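Local coordinates for putative hemin transport system, substrate-binding protein (Burkholderia cenocepacia J2315, PDB 5GIZ), which binds heme in the periplasm and probably delivers it to a partner membrane transporter for uptake into the cell, at residues A[164-169]-A[189-194]; A[153-158]-A[205-210]; A[173-178]-A[246-251]. One frame throughout, in Å; residues are numbered along the deposited sequence.

Interaction 1. Residues A[164-169]-A[189-194]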
ATOM      1  N   LEU A 164       0.177   3.696 -17.052  1.00 17.73           N
ATOM      2  CA  LEU A 164       0.662   4.668 -16.057  1.00 18.16           C
ATOM      3  C   LEU A 164       1.637   3.919 -15.138  1.00 16.36           C
ATOM      4  O   LEU A 164       1.251   2.908 -14.554  1.00 17.79           O
ATOM      5  CB  LEU A 164      -0.527   5.213 -15.273  1.00 20.69           C
ATOM      6  CG  LEU A 164      -0.216   6.352 -14.308  1.00 22.46           C
ATOM      7  CD1 LEU A 164      -0.011   7.639 -15.090  1.00 24.19           C
ATOM      8  CD2 LEU A 164      -1.322   6.524 -13.289  1.00 24.31           C
ATOM      9  N   VAL A 165       2.871   4.424 -15.027  1.00 15.58           N
ATOM     10  CA  VAL A 165       3.950   3.677 -14.376  1.00 14.62           C
ATOM     11  C   VAL A 165       4.610   4.474 -13.254  1.00 14.13           C
ATOM     12  O   VAL A 165       4.576   5.695 -13.261  1.00 15.13           O
ATOM     13  CB  VAL A 165       5.008   3.221 -15.402  1.00 14.97           C
ATOM     14  CG1 VAL A 165       4.349   2.326 -16.434  1.00 15.92           C
ATOM     15  CG2 VAL A 165       5.691   4.433 -16.064  1.00 15.58           C
ATOM     16  N   ALA A 166       5.182   3.759 -12.283  1.00 13.19           N
ATOM     17  CA  ALA A 166       5.772   4.351 -11.094  1.00 12.81           C
ATOM     18  C   ALA A 166       7.250   4.703 -11.285  1.00 12.68           C
ATOM     19  O   ALA A 166       8.060   3.880 -11.690  1.00 12.15           O
ATOM     20  CB  ALA A 166       5.623   3.405  -9.927  1.00 12.56           C
ATOM     21  N   GLY A 167       7.553   5.966 -10.996  1.00 13.01           N
ATOM     22  CA  GLY A 167       8.917   6.429 -10.884  1.00 13.69           C
ATOM     23  C   GLY A 167       9.354   6.410  -9.428  1.00 13.79           C
ATOM     24  O   GLY A 167       8.963   5.539  -8.658  1.00 14.15           O
ATOM     25  N   GLN A 168      10.224   7.347  -9.066  1.00 14.87           N
ATOM     26  CA  GLN A 168      10.692   7.417  -7.704  1.00 14.97           C
ATOM     27  C   GLN A 168       9.654   8.076  -6.779  1.00 15.23           C
ATOM     28  O   GLN A 168       8.635   8.619  -7.239  1.00 15.45           O
ATOM     29  CB  GLN A 168      12.044   8.117  -7.672  1.00 15.95           C
ATOM     30  CG  GLN A 168      13.196   7.214  -8.149  1.00 15.72           C
ATOM     31  CD  GLN A 168      13.131   6.816  -9.615  1.00 16.19           C
ATOM     32  OE1 GLN A 168      13.334   7.624 -10.529  1.00 17.23           O
ATOM     33  NE2 GLN A 168      12.856   5.525  -9.850  1.00 15.65           N
ATOM     34  N   ARG A 169       9.925   8.010  -5.475  1.00 15.93           N
ATOM     35  CA  ARG A 169       9.039   8.575  -4.435  1.00 17.34           C
ATOM     36  C   ARG A 169       7.679   7.923  -4.485  1.00 16.07           C
ATOM     37  O   ARG A 169       6.659   8.528  -4.122  1.00 17.08           O
ATOM     38  CB  ARG A 169       8.872  10.083  -4.560  1.00 20.11           C
ATOM     39  CG  ARG A 169      10.154  10.869  -4.362  1.00 24.31           C
ATOM     40  CD  ARG A 169       9.711  12.317  -4.316  1.00 29.05           C
ATOM     41  NE  ARG A 169      10.790  13.294  -4.201  1.00 34.77           N
ATOM     42  CZ  ARG A 169      10.923  14.150  -3.191  1.00 37.41           C
ATOM     43  NH1 ARG A 169      10.059  14.167  -2.171  1.00 40.02           N
ATOM     44  NH2 ARG A 169      11.934  14.995  -3.204  1.00 39.83           N
ATOM     45  N   ASP A 189       9.742  11.492 -10.565  1.00 20.10           N
ATOM     46  CA  ASP A 189       8.987  11.104  -9.378  1.00 20.45           C
ATOM     47  C   ASP A 189       7.526  10.856  -9.712  1.00 20.12           C
ATOM     48  O   ASP A 189       6.989  11.429 -10.668  1.00 20.20           O
ATOM     49  CB  ASP A 189       9.067  12.190  -8.319  1.00 22.02           C
ATOM     50  CG  ASP A 189      10.476  12.382  -7.823  1.00 22.72           C
ATOM     51  OD1 ASP A 189      11.302  11.446  -7.967  1.00 23.09           O
ATOM     52  OD2 ASP A 189      10.778  13.486  -7.327  1.00 24.92           O
ATOM     53  N   HIS A 190       6.889  10.043  -8.865  1.00 19.58           N
ATOM     54  CA  HIS A 190       5.473   9.769  -8.910  1.00 20.18           C
ATOM     55  C   HIS A 190       5.124   8.997 -10.140  1.00 19.97           C
ATOM     56  O   HIS A 190       5.960   8.217 -10.629  1.00 17.94           O
ATOM     57  CB  HIS A 190       4.655  11.048  -8.690  1.00 22.35           C
ATOM     58  CG  HIS A 190       5.178  11.846  -7.536  1.00 25.55           C
ATOM     59  ND1 HIS A 190       5.334  11.291  -6.282  1.00 27.99           N
ATOM     60  CD2 HIS A 190       5.669  13.101  -7.462  1.00 28.27           C
ATOM     61  CE1 HIS A 190       5.876  12.187  -5.477  1.00 28.88           C
ATOM     62  NE2 HIS A 190       6.078  13.297  -6.166  1.00 29.63           N
ATOM     63  N   TYR A 191       3.881   9.089 -10.572  1.00 21.33           N
ATOM     64  CA  TYR A 191       3.403   8.303 -11.706  1.00 22.25           C
ATOM     65  C   TYR A 191       3.449   9.137 -12.969  1.00 23.71           C
ATOM     66  O   TYR A 191       3.188  10.344 -12.923  1.00 24.44           O
ATOM     67  CB  TYR A 191       1.990   7.782 -11.400  1.00 23.48           C
ATOM     68  CG  TYR A 191       1.975   6.617 -10.423  1.00 25.53           C
ATOM     69  CD1 TYR A 191       2.197   5.337 -10.888  1.00 26.23           C
ATOM     70  CD2 TYR A 191       1.729   6.788  -9.057  1.00 29.27           C
ATOM     71  CE1 TYR A 191       2.181   4.261 -10.042  1.00 28.34           C
ATOM     72  CE2 TYR A 191       1.727   5.702  -8.193  1.00 30.47           C
ATOM     73  CZ  TYR A 191       1.965   4.439  -8.710  1.00 31.45           C
ATOM     74  OH  TYR A 191       1.962   3.289  -7.942  1.00 38.91           O
ATOM     75  N   LYS A 192       3.761   8.534 -14.111  1.00 22.49           N
ATOM     76  CA  LYS A 192       3.692   9.229 -15.387  1.00 25.03           C
ATOM     77  C   LYS A 192       3.239   8.248 -16.477  1.00 22.93           C
ATOM     78  O   LYS A 192       3.539   7.040 -16.372  1.00 21.19           O
ATOM     79  CB  LYS A 192       5.058   9.891 -15.676  1.00 30.72           C
ATOM     80  CG  LYS A 192       5.668   9.650 -17.046  1.00 35.65           C
ATOM     81  CD  LYS A 192       7.197   9.746 -17.062  1.00 40.26           C
ATOM     82  CE  LYS A 192       7.748  11.058 -16.553  1.00 42.71           C
ATOM     83  NZ  LYS A 192       7.413  12.166 -17.481  1.00 46.65           N
ATOM     84  N   PRO A 193       2.480   8.733 -17.490  1.00 23.44           N
ATOM     85  CA  PRO A 193       2.153   7.895 -18.651  1.00 23.91           C
ATOM     86  C   PRO A 193       3.401   7.429 -19.364  1.00 23.00           C
ATOM     87  O   PRO A 193       4.316   8.234 -19.624  1.00 23.41           O
ATOM     88  CB  PRO A 193       1.323   8.823 -19.538  1.00 24.77           C
ATOM     89  CG  PRO A 193       0.659   9.738 -18.566  1.00 24.95           C
ATOM     90  CD  PRO A 193       1.698   9.995 -17.501  1.00 24.42           C
ATOM     91  N   LEU A 194       3.440   6.138 -19.667  1.00 22.36           N
ATOM     92  CA  LEU A 194       4.582   5.502 -20.273  1.00 22.37           C
ATOM     93  C   LEU A 194       4.571   5.657 -21.774  1.00 24.84           C
ATOM     94  O   LEU A 194       3.646   5.217 -22.422  1.00 24.45           O
ATOM     95  CB  LEU A 194       4.563   4.005 -19.930  1.00 21.61           C
ATOM     96  CG  LEU A 194       5.705   3.140 -20.443  1.00 20.45           C
ATOM     97  CD1 LEU A 194       7.048   3.463 -19.797  1.00 20.43           C
ATOM     98  CD2 LEU A 194       5.295   1.667 -20.268  1.00 21.07           C
TER

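Interaction 2. Residues A[153-158]-A[205-210]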
ATOM      1  N   LEU A 153       9.303  -3.026 -13.956  1.00 10.78           N
ATOM      2  CA  LEU A 153       8.367  -1.951 -14.306  1.00 11.32           C
ATOM      3  C   LEU A 153       7.102  -2.211 -13.527  1.00 10.58           C
ATOM      4  O   LEU A 153       6.547  -3.290 -13.674  1.00 10.43           O
ATOM      5  CB  LEU A 153       8.043  -2.080 -15.772  1.00 12.58           C
ATOM      6  CG  LEU A 153       6.984  -1.099 -16.285  1.00 14.32           C
ATOM      7  CD1 LEU A 153       7.506   0.307 -16.257  1.00 15.82           C
ATOM      8  CD2 LEU A 153       6.519  -1.522 -17.685  1.00 15.86           C
ATOM      9  N   PHE A 154       6.653  -1.218 -12.763  1.00 10.54           N
ATOM     10  CA  PHE A 154       5.356  -1.247 -12.108  1.00 10.77           C
ATOM     11  C   PHE A 154       4.317  -0.438 -12.847  1.00 11.41           C
ATOM     12  O   PHE A 154       4.463   0.748 -13.000  1.00 11.73           O
ATOM     13  CB  PHE A 154       5.395  -0.780 -10.624  1.00 10.79           C
ATOM     14  CG  PHE A 154       4.040  -0.876  -9.970  1.00 11.09           C
ATOM     15  CD1 PHE A 154       3.525  -2.087  -9.653  1.00 11.36           C
ATOM     16  CD2 PHE A 154       3.242   0.236  -9.804  1.00 11.67           C
ATOM     17  CE1 PHE A 154       2.255  -2.238  -9.118  1.00 12.33           C
ATOM     18  CE2 PHE A 154       1.965   0.078  -9.258  1.00 11.56           C
ATOM     19  CZ  PHE A 154       1.484  -1.134  -8.952  1.00 12.08           C
ATOM     20  N   VAL A 155       3.307  -1.133 -13.310  1.00 12.33           N
ATOM     21  CA  VAL A 155       2.127  -0.549 -13.918  1.00 14.30           C
ATOM     22  C   VAL A 155       1.030  -0.417 -12.871  1.00 14.36           C
ATOM     23  O   VAL A 155       0.544  -1.432 -12.352  1.00 14.70           O
ATOM     24  CB  VAL A 155       1.603  -1.466 -15.026  1.00 15.01           C
ATOM     25  CG1 VAL A 155       0.271  -0.930 -15.587  1.00 16.60           C
ATOM     26  CG2 VAL A 155       2.674  -1.601 -16.125  1.00 14.62           C
ATOM     27  N   LEU A 156       0.567   0.823 -12.675  1.00 16.21           N
ATOM     28  CA  LEU A 156      -0.588   1.059 -11.818  1.00 18.84           C
ATOM     29  C   LEU A 156      -1.888   0.764 -12.565  1.00 19.52           C
ATOM     30  O   LEU A 156      -2.752   0.060 -12.072  1.00 18.71           O
ATOM     31  CB  LEU A 156      -0.591   2.511 -11.339  1.00 19.86           C
ATOM     32  CG  LEU A 156      -1.738   2.879 -10.376  1.00 21.17           C
ATOM     33  CD1 LEU A 156      -1.720   1.976  -9.142  1.00 21.39           C
ATOM     34  CD2 LEU A 156      -1.657   4.340  -9.996  1.00 21.90           C
ATOM     35  N   ASN A 157      -1.999   1.343 -13.749  1.00 19.27           N
ATOM     36  CA  ASN A 157      -3.200   1.235 -14.546  1.00 20.19           C
ATOM     37  C   ASN A 157      -2.909   1.637 -15.987  1.00 20.85           C
ATOM     38  O   ASN A 157      -1.754   1.971 -16.353  1.00 18.46           O
ATOM     39  CB  ASN A 157      -4.332   2.093 -13.930  1.00 21.34           C
ATOM     40  CG  ASN A 157      -4.043   3.573 -13.966  1.00 21.85           C
ATOM     41  OD1 ASN A 157      -3.651   4.117 -14.991  1.00 20.21           O
ATOM     42  ND2 ASN A 157      -4.266   4.243 -12.839  1.00 22.03           N
ATOM     43  N   HIS A 158      -3.957   1.611 -16.822  1.00 20.83           N
ATOM     44  CA  HIS A 158      -3.862   1.981 -18.220  1.00 20.93           C
ATOM     45  C   HIS A 158      -4.958   2.976 -18.509  1.00 22.26           C
ATOM     46  O   HIS A 158      -6.061   2.894 -17.940  1.00 22.68           O
ATOM     47  CB  HIS A 158      -4.142   0.789 -19.141  1.00 21.37           C
ATOM     48  CG  HIS A 158      -3.025  -0.195 -19.242  1.00 20.32           C
ATOM     49  ND1 HIS A 158      -2.725  -1.079 -18.232  1.00 19.65           N
ATOM     50  CD2 HIS A 158      -2.169  -0.471 -20.252  1.00 20.24           C
ATOM     51  CE1 HIS A 158      -1.714  -1.848 -18.603  1.00 20.85           C
ATOM     52  NE2 HIS A 158      -1.374  -1.514 -19.841  1.00 21.51           N
ATOM     53  N   ASP A 205      12.860  -6.325 -17.115  1.00 12.16           N
ATOM     54  CA  ASP A 205      12.955  -7.771 -17.042  1.00 11.92           C
ATOM     55  C   ASP A 205      11.675  -8.421 -16.565  1.00 11.33           C
ATOM     56  O   ASP A 205      11.400  -9.518 -16.921  1.00 11.28           O
ATOM     57  CB  ASP A 205      14.118  -8.192 -16.132  1.00 12.37           C
ATOM     58  CG  ASP A 205      15.424  -7.550 -16.536  1.00 13.03           C
ATOM     59  OD1 ASP A 205      15.689  -7.586 -17.759  1.00 15.73           O
ATOM     60  OD2 ASP A 205      16.187  -6.964 -15.724  1.00 13.64           O
ATOM     61  N   VAL A 206      10.887  -7.710 -15.759  1.00 10.95           N
ATOM     62  CA  VAL A 206       9.600  -8.212 -15.250  1.00 10.95           C
ATOM     63  C   VAL A 206       8.632  -7.062 -15.246  1.00 10.50           C
ATOM     64  O   VAL A 206       9.023  -5.915 -14.955  1.00 10.50           O
ATOM     65  CB  VAL A 206       9.703  -8.706 -13.779  1.00 11.06           C
ATOM     66  CG1 VAL A 206       8.392  -9.346 -13.231  1.00 11.46           C
ATOM     67  CG2 VAL A 206      10.825  -9.726 -13.614  1.00 11.20           C
ATOM     68  N   VAL A 207       7.394  -7.311 -15.609  1.00 10.81           N
ATOM     69  CA  VAL A 207       6.332  -6.353 -15.397  1.00 11.21           C
ATOM     70  C   VAL A 207       5.546  -6.765 -14.159  1.00 10.70           C
ATOM     71  O   VAL A 207       5.017  -7.870 -14.076  1.00 10.40           O
ATOM     72  CB  VAL A 207       5.378  -6.298 -16.588  1.00 12.02           C
ATOM     73  CG1 VAL A 207       4.263  -5.348 -16.317  1.00 12.39           C
ATOM     74  CG2 VAL A 207       6.115  -5.954 -17.883  1.00 12.76           C
ATOM     75  N   LEU A 208       5.440  -5.835 -13.221  1.00 10.25           N
ATOM     76  CA  LEU A 208       4.718  -5.980 -11.981  1.00 10.40           C
ATOM     77  C   LEU A 208       3.467  -5.126 -12.101  1.00 10.71           C
ATOM     78  O   LEU A 208       3.504  -3.998 -12.570  1.00 10.88           O
ATOM     79  CB  LEU A 208       5.563  -5.451 -10.833  1.00 10.37           C
ATOM     80  CG  LEU A 208       4.994  -5.519  -9.412  1.00 10.44           C
ATOM     81  CD1 LEU A 208       4.762  -6.979  -9.002  1.00 10.81           C
ATOM     82  CD2 LEU A 208       5.941  -4.814  -8.435  1.00 10.48           C
ATOM     83  N   ILE A 209       2.368  -5.686 -11.665  1.00 11.01           N
ATOM     84  CA  ILE A 209       1.061  -5.018 -11.753  1.00 11.74           C
ATOM     85  C   ILE A 209       0.202  -5.491 -10.597  1.00 12.19           C
ATOM     86  O   ILE A 209       0.330  -6.624 -10.107  1.00 11.87           O
ATOM     87  CB  ILE A 209       0.424  -5.301 -13.136  1.00 12.50           C
ATOM     88  CG1 ILE A 209      -0.805  -4.431 -13.380  1.00 13.09           C
ATOM     89  CG2 ILE A 209       0.086  -6.744 -13.297  1.00 12.91           C
ATOM     90  CD1 ILE A 209      -1.281  -4.535 -14.811  1.00 13.80           C
ATOM     91  N   SER A 210      -0.718  -4.655 -10.141  1.00 12.29           N
ATOM     92  CA  SER A 210      -1.652  -5.137  -9.152  1.00 12.68           C
ATOM     93  C   SER A 210      -2.692  -6.074  -9.801  1.00 12.74           C
ATOM     94  O   SER A 210      -2.952  -6.001 -11.002  1.00 12.89           O
ATOM     95  CB  SER A 210      -2.354  -4.018  -8.399  1.00 13.78           C
ATOM     96  OG  SER A 210      -3.217  -3.316  -9.277  1.00 15.27           O
TER
HETATM   97  O   HOH W   1      -1.364  -1.855 -10.715  1.00 19.68           O

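Interaction 3. Residues A[173-178]-A[246-251]. With SO4 (sulfate ion), chain C.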
ATOM      1  N   ASP A 173       8.225   1.842  -6.148  1.00 10.69           N
ATOM      2  CA  ASP A 173       9.684   1.981  -6.229  1.00 11.23           C
ATOM      3  C   ASP A 173      10.347   1.377  -4.964  1.00 10.72           C
ATOM      4  O   ASP A 173      11.293   0.622  -5.023  1.00 10.67           O
ATOM      5  CB  ASP A 173      10.059   3.459  -6.363  1.00 12.05           C
ATOM      6  CG  ASP A 173      11.529   3.661  -6.550  1.00 13.12           C
ATOM      7  OD1 ASP A 173      11.998   3.594  -7.701  1.00 13.02           O
ATOM      8  OD2 ASP A 173      12.201   3.879  -5.520  1.00 15.12           O
ATOM      9  N   ALA A 174       9.801   1.713  -3.804  1.00 10.57           N
ATOM     10  CA  ALA A 174      10.337   1.231  -2.551  1.00 10.51           C
ATOM     11  C   ALA A 174      10.207  -0.286  -2.435  1.00  9.94           C
ATOM     12  O   ALA A 174      11.116  -0.977  -2.031  1.00  9.71           O
ATOM     13  CB  ALA A 174       9.641   1.904  -1.381  1.00 10.80           C
ATOM     14  N   MET A 175       9.065  -0.810  -2.851  1.00  9.71           N
ATOM     15  CA  MET A 175       8.854  -2.254  -2.745  1.00  9.68           C
ATOM     16  C   MET A 175       9.773  -3.074  -3.662  1.00  8.97           C
ATOM     17  O   MET A 175      10.371  -4.079  -3.253  1.00  8.98           O
ATOM     18  CB  MET A 175       7.417  -2.643  -3.003  1.00  9.76           C
ATOM     19  CG  MET A 175       6.458  -2.145  -1.954  1.00  9.87           C
ATOM     20  SD  MET A 175       6.733  -2.829  -0.312  1.00 10.56           S
ATOM     21  CE  MET A 175       6.316  -4.562  -0.564  1.00 10.85           C
ATOM     22  N   ILE A 176       9.962  -2.554  -4.854  1.00  9.44           N
ATOM     23  CA  ILE A 176      10.846  -3.174  -5.844  1.00  9.51           C
ATOM     24  C   ILE A 176      12.264  -3.222  -5.263  1.00  9.66           C
ATOM     25  O   ILE A 176      12.923  -4.260  -5.284  1.00  9.35           O
ATOM     26  CB  ILE A 176      10.814  -2.381  -7.124  1.00  9.43           C
ATOM     27  CG1 ILE A 176       9.500  -2.674  -7.881  1.00  9.45           C
ATOM     28  CG2 ILE A 176      12.001  -2.706  -8.010  1.00  9.70           C
ATOM     29  CD1 ILE A 176       9.229  -1.697  -8.972  1.00 10.42           C
ATOM     30  N   ARG A 177      12.730  -2.106  -4.679  1.00 10.08           N
ATOM     31  CA  ARG A 177      14.041  -2.114  -4.056  1.00 11.06           C
ATOM     32  C   ARG A 177      14.139  -2.969  -2.804  1.00 10.80           C
ATOM     33  O   ARG A 177      15.149  -3.689  -2.623  1.00 11.73           O
ATOM     34  CB  ARG A 177      14.464  -0.707  -3.710  1.00 12.01           C
ATOM     35  CG  ARG A 177      14.819   0.074  -4.969  1.00 13.93           C
ATOM     36  CD  ARG A 177      15.286   1.504  -4.631  1.00 15.65           C
ATOM     37  NE  ARG A 177      14.180   2.344  -4.206  1.00 17.27           N
ATOM     38  CZ  ARG A 177      14.026   2.915  -3.017  1.00 18.20           C
ATOM     39  NH1 ARG A 177      14.960   2.806  -2.074  1.00 20.95           N
ATOM     40  NH2 ARG A 177      12.931   3.645  -2.797  1.00 17.81           N
ATOM     41  N   TYR A 178      13.105  -3.021  -1.964  1.00 10.23           N
ATOM     42  CA  TYR A 178      13.154  -3.917  -0.817  1.00 10.27           C
ATOM     43  C   TYR A 178      13.246  -5.409  -1.204  1.00 10.49           C
ATOM     44  O   TYR A 178      13.800  -6.223  -0.475  1.00 11.04           O
ATOM     45  CB  TYR A 178      11.943  -3.714   0.094  1.00 10.23           C
ATOM     46  CG  TYR A 178      11.992  -2.471   0.957  1.00 10.65           C
ATOM     47  CD1 TYR A 178      13.157  -2.131   1.667  1.00 11.00           C
ATOM     48  CD2 TYR A 178      10.856  -1.681   1.151  1.00 11.36           C
ATOM     49  CE1 TYR A 178      13.182  -1.050   2.522  1.00 11.43           C
ATOM     50  CE2 TYR A 178      10.886  -0.607   1.992  1.00 12.18           C
ATOM     51  CZ  TYR A 178      12.039  -0.292   2.696  1.00 11.97           C
ATOM     52  OH  TYR A 178      12.086   0.830   3.560  1.00 13.43           O
ATOM     53  N   LEU A 246      -3.468  -3.490  -2.213  1.00 11.06           N
ATOM     54  CA  LEU A 246      -3.306  -3.081  -0.828  1.00 11.12           C
ATOM     55  C   LEU A 246      -2.141  -3.801  -0.146  1.00 10.76           C
ATOM     56  O   LEU A 246      -1.319  -3.190   0.526  1.00 10.35           O
ATOM     57  CB  LEU A 246      -4.576  -3.258  -0.031  1.00 11.67           C
ATOM     58  CG  LEU A 246      -4.473  -2.983   1.487  1.00 12.04           C
ATOM     59  CD1 LEU A 246      -4.120  -1.543   1.742  1.00 12.23           C
ATOM     60  CD2 LEU A 246      -5.811  -3.343   2.112  1.00 12.67           C
ATOM     61  N   PHE A 247      -2.035  -5.083  -0.393  1.00 11.04           N
ATOM     62  CA  PHE A 247      -0.977  -5.896   0.173  1.00 11.21           C
ATOM     63  C   PHE A 247       0.367  -5.427  -0.365  1.00 11.03           C
ATOM     64  O   PHE A 247       1.312  -5.237   0.392  1.00 10.59           O
ATOM     65  CB  PHE A 247      -1.250  -7.358  -0.224  1.00 11.68           C
ATOM     66  CG  PHE A 247      -0.251  -8.381   0.254  1.00 12.69           C
ATOM     67  CD1 PHE A 247       0.360  -8.304   1.476  1.00 13.17           C
ATOM     68  CD2 PHE A 247      -0.067  -9.497  -0.475  1.00 15.25           C
ATOM     69  CE1 PHE A 247       1.194  -9.288   1.925  1.00 12.97           C
ATOM     70  CE2 PHE A 247       0.801 -10.489  -0.032  1.00 15.19           C
ATOM     71  CZ  PHE A 247       1.484 -10.320   1.157  1.00 14.06           C
ATOM     72  N   LEU A 248       0.469  -5.240  -1.674  1.00 10.75           N
ATOM     73  CA  LEU A 248       1.747  -4.843  -2.278  1.00 11.15           C
ATOM     74  C   LEU A 248       2.170  -3.445  -1.837  1.00 11.17           C
ATOM     75  O   LEU A 248       3.344  -3.211  -1.469  1.00 10.72           O
ATOM     76  CB  LEU A 248       1.603  -4.889  -3.812  1.00 11.32           C
ATOM     77  CG  LEU A 248       2.798  -4.417  -4.631  1.00 12.12           C
ATOM     78  CD1 LEU A 248       4.062  -5.199  -4.372  1.00 11.91           C
ATOM     79  CD2 LEU A 248       2.427  -4.418  -6.117  1.00 12.03           C
ATOM     80  N   LEU A 249       1.254  -2.474  -1.901  1.00 11.10           N
ATOM     81  CA  LEU A 249       1.618  -1.044  -1.875  1.00 11.83           C
ATOM     82  C   LEU A 249       1.280  -0.339  -0.576  1.00 12.20           C
ATOM     83  O   LEU A 249       1.643   0.839  -0.425  1.00 12.33           O
ATOM     84  CB  LEU A 249       0.921  -0.308  -3.012  1.00 12.26           C
ATOM     85  CG  LEU A 249       1.212  -0.790  -4.439  1.00 13.29           C
ATOM     86  CD1 LEU A 249       0.221  -0.160  -5.415  1.00 13.89           C
ATOM     87  CD2 LEU A 249       2.662  -0.544  -4.814  1.00 13.87           C
ATOM     88  N   GLY A 250       0.566  -1.002   0.335  1.00 11.69           N
ATOM     89  CA  GLY A 250      -0.030  -0.303   1.463  1.00 11.80           C
ATOM     90  C   GLY A 250       0.920   0.247   2.510  1.00 11.70           C
ATOM     91  O   GLY A 250       0.540   1.216   3.210  1.00 12.30           O
ATOM     92  N   PHE A 251       2.103  -0.358   2.654  1.00 10.95           N
ATOM     93  CA  PHE A 251       3.033   0.067   3.727  1.00 10.62           C
ATOM     94  C   PHE A 251       2.359  -0.001   5.092  1.00 10.71           C
ATOM     95  O   PHE A 251       2.211   1.007   5.792  1.00 11.41           O
ATOM     96  CB  PHE A 251       3.661   1.450   3.389  1.00 10.87           C
ATOM     97  CG  PHE A 251       4.851   1.296   2.568  1.00 10.68           C
ATOM     98  CD1 PHE A 251       4.748   1.192   1.193  1.00 10.87           C
ATOM     99  CD2 PHE A 251       6.087   1.064   3.154  1.00 10.93           C
ATOM    100  CE1 PHE A 251       5.842   0.965   0.414  1.00 11.00           C
ATOM    101  CE2 PHE A 251       7.197   0.773   2.375  1.00 11.03           C
ATOM    102  CZ  PHE A 251       7.073   0.709   1.013  1.00 10.89           C
TER
HETATM  103  S   SO4 C 401      15.272   1.920   3.937  1.00 16.34           S
HETATM  104  O1  SO4 C 401      14.214   1.518   4.797  1.00 17.20           O
HETATM  105  O2  SO4 C 401      16.160   2.952   4.558  1.00 18.44           O
HETATM  106  O3  SO4 C 401      16.068   0.773   3.480  1.00 23.44           O
HETATM  107  O4  SO4 C 401      14.847   2.560   2.734  1.00 23.17           O

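Interaction 1. Residues A[164-169]-A[189-194]
Tyr-191 slants across the end of strand 164-166 and meets it chiefly through CD1 and CE1. CD1 sits beside the carbonyl of Val-165, and CE1 is 3.5 Å from Ala-166 CB. The side chain of Leu-164, on the same face of the sheet, crosses that of Tyr-191 at about a right angle, with Leu-164 CG 3.9 Å from Tyr-191 CB. With CG anti to the backbone N (chi1 -173°), the CD1 branch of Leu-164 reaches Pro-193 CD at 3.8 Å. On the reverse face lies Val-165, whose CG1 is 3.9 Å from Leu-194 CB, the two side chains crossing at about a right angle. The antiparallel backbones are joined at the Val-165/Lys-192 hydrogen-bonded pair, and the bonding continues past the strand, with Gly-167 N donating to His-190 O (2.8 Å) and His-190 N to Gln-168 O. At the outer end the extended Arg-169 chain passes Asp-189 at a slant. Their salt bridge, Arg-169 NE to Asp-189 OD2 at 3.1 Å, contains a weak hydrogen bond (N-H...O angle 120°), and the guanidinium and carboxylate planes stand 58° apart. Tyr-191 is a heme-binding residue, and its ring also packs on Leu-156. Strand 191-193 thus pairs with strand 162-166, which is joined on its other side to strand 151-159, while Gln-168 NE2 reaches Met-185 O and Asp-173 in the first turn of helix 171-178.

Interaction 2. Residues A[153-158]-A[205-210]
Phe-154 and Leu-208 are paired across two parallel strands and meet on one face of the sheet. With Phe-154 CG anti to its own backbone N (chi1 -178°), the ring is carried forward along the neighbouring strand. From CB the side chain passes to CG, which lies near the carbonyl oxygen of Leu-208. CD1 then comes 3.7 Å from Leu-208 CG, a branch point that meets the ring at its edge and in its plane. Farther out, CE1 is 4.0 Å from Ile-209 CA and equally near the backbone N of Ser-210. CE1 also packs on Leu-248, while CZ touches Leu-249 and CE2 lies beside the hydroxyl of Tyr-191. The opposite face carries Val-155, whose CG2 branch turns to Val-207 and whose CG1 lies 4.0 Å from Ile-209 CD1, the Val-155 and Ile-209 side chains running side by side. Between the faces, Leu-208 N donates to Leu-153 O at 2.8 Å, and Val-155 N to Leu-208 O at 3.0 Å. Beyond this point the strands separate, and a water takes over: it donates to Leu-156 O and accepts from Ser-210 N at 2.9 Å, with a very short contact to Val-155 O besides. The Ser-210 side chain caps Gly-213 N at the start of helix 211-217. Parallel strands with helices packed on both faces, one helix springing from a strand end, form an alpha/beta lobe of the kind found in periplasmic binding proteins, and His-158 of the heme site lies on strand 151-159.

Interaction 3. Residues A[173-178]-A[246-251]
Met-175 folds back on itself: chi1 and chi2 (-64°) set SD beside the Phe-251 ring, and chi3 (-67°) turns CE back to the carbonyl oxygen of Leu-248. Met-175 CG is 3.3 Å from Leu-248 O. SD makes a Met-aromatic contact, 4.4 Å from the Phe-251 ring centroid and 39° off the normal, an oblique approach. Phe-251, the first residue past the helix to leave helical phi/psi, with a positive phi, turns its ring to helix 171-178: CZ is 3.7 Å from Ala-174 CB, and CE2 meets Tyr-178 CE2 at 4.0 Å. The two rings touch edge against edge, each carbon lying near the other ring's plane, and the side chains run obliquely to one another. Helix 255-269 also packs on Met-175 and Tyr-178. The hydroxyl of Tyr-178 donates to O1 of a sulfate probably from the crystallisation liquor, at 2.6 Å, and is also hydrogen-bonded to Val-101 N; Arg-136 binds the same ion. On the helix itself Arg-177 grips Asp-173 OD2 side-on with NE and NH2. Across the interface, then, the adhesion is largely apolar, with the thioether also lying against a backbone carbonyl oxygen, and the polar groups of Asp-173, Arg-177 and Tyr-178 are paired within helix 171-178 or outside the two segments.

Interactions 1 and 2 belong to one mixed sheet, since strands 151-159 and 162-166 are neighbours in it, and interaction 1 is nested within the loop that interaction 2 closes. Both are held by backbone bonds, antiparallel in the first and parallel in the second. The first is partly buried and adds a salt bridge at its outer end; the second is buried, and its side-chain contacts are apolar. Interaction 3 is buried too, nearest the centre of the chain, and joins helix 171-178 to helix 245-249 and the turn after it by side-chain packing instead of backbone pairing. It touches interaction 2 through apolar side chains and interaction 1 through a polar pair.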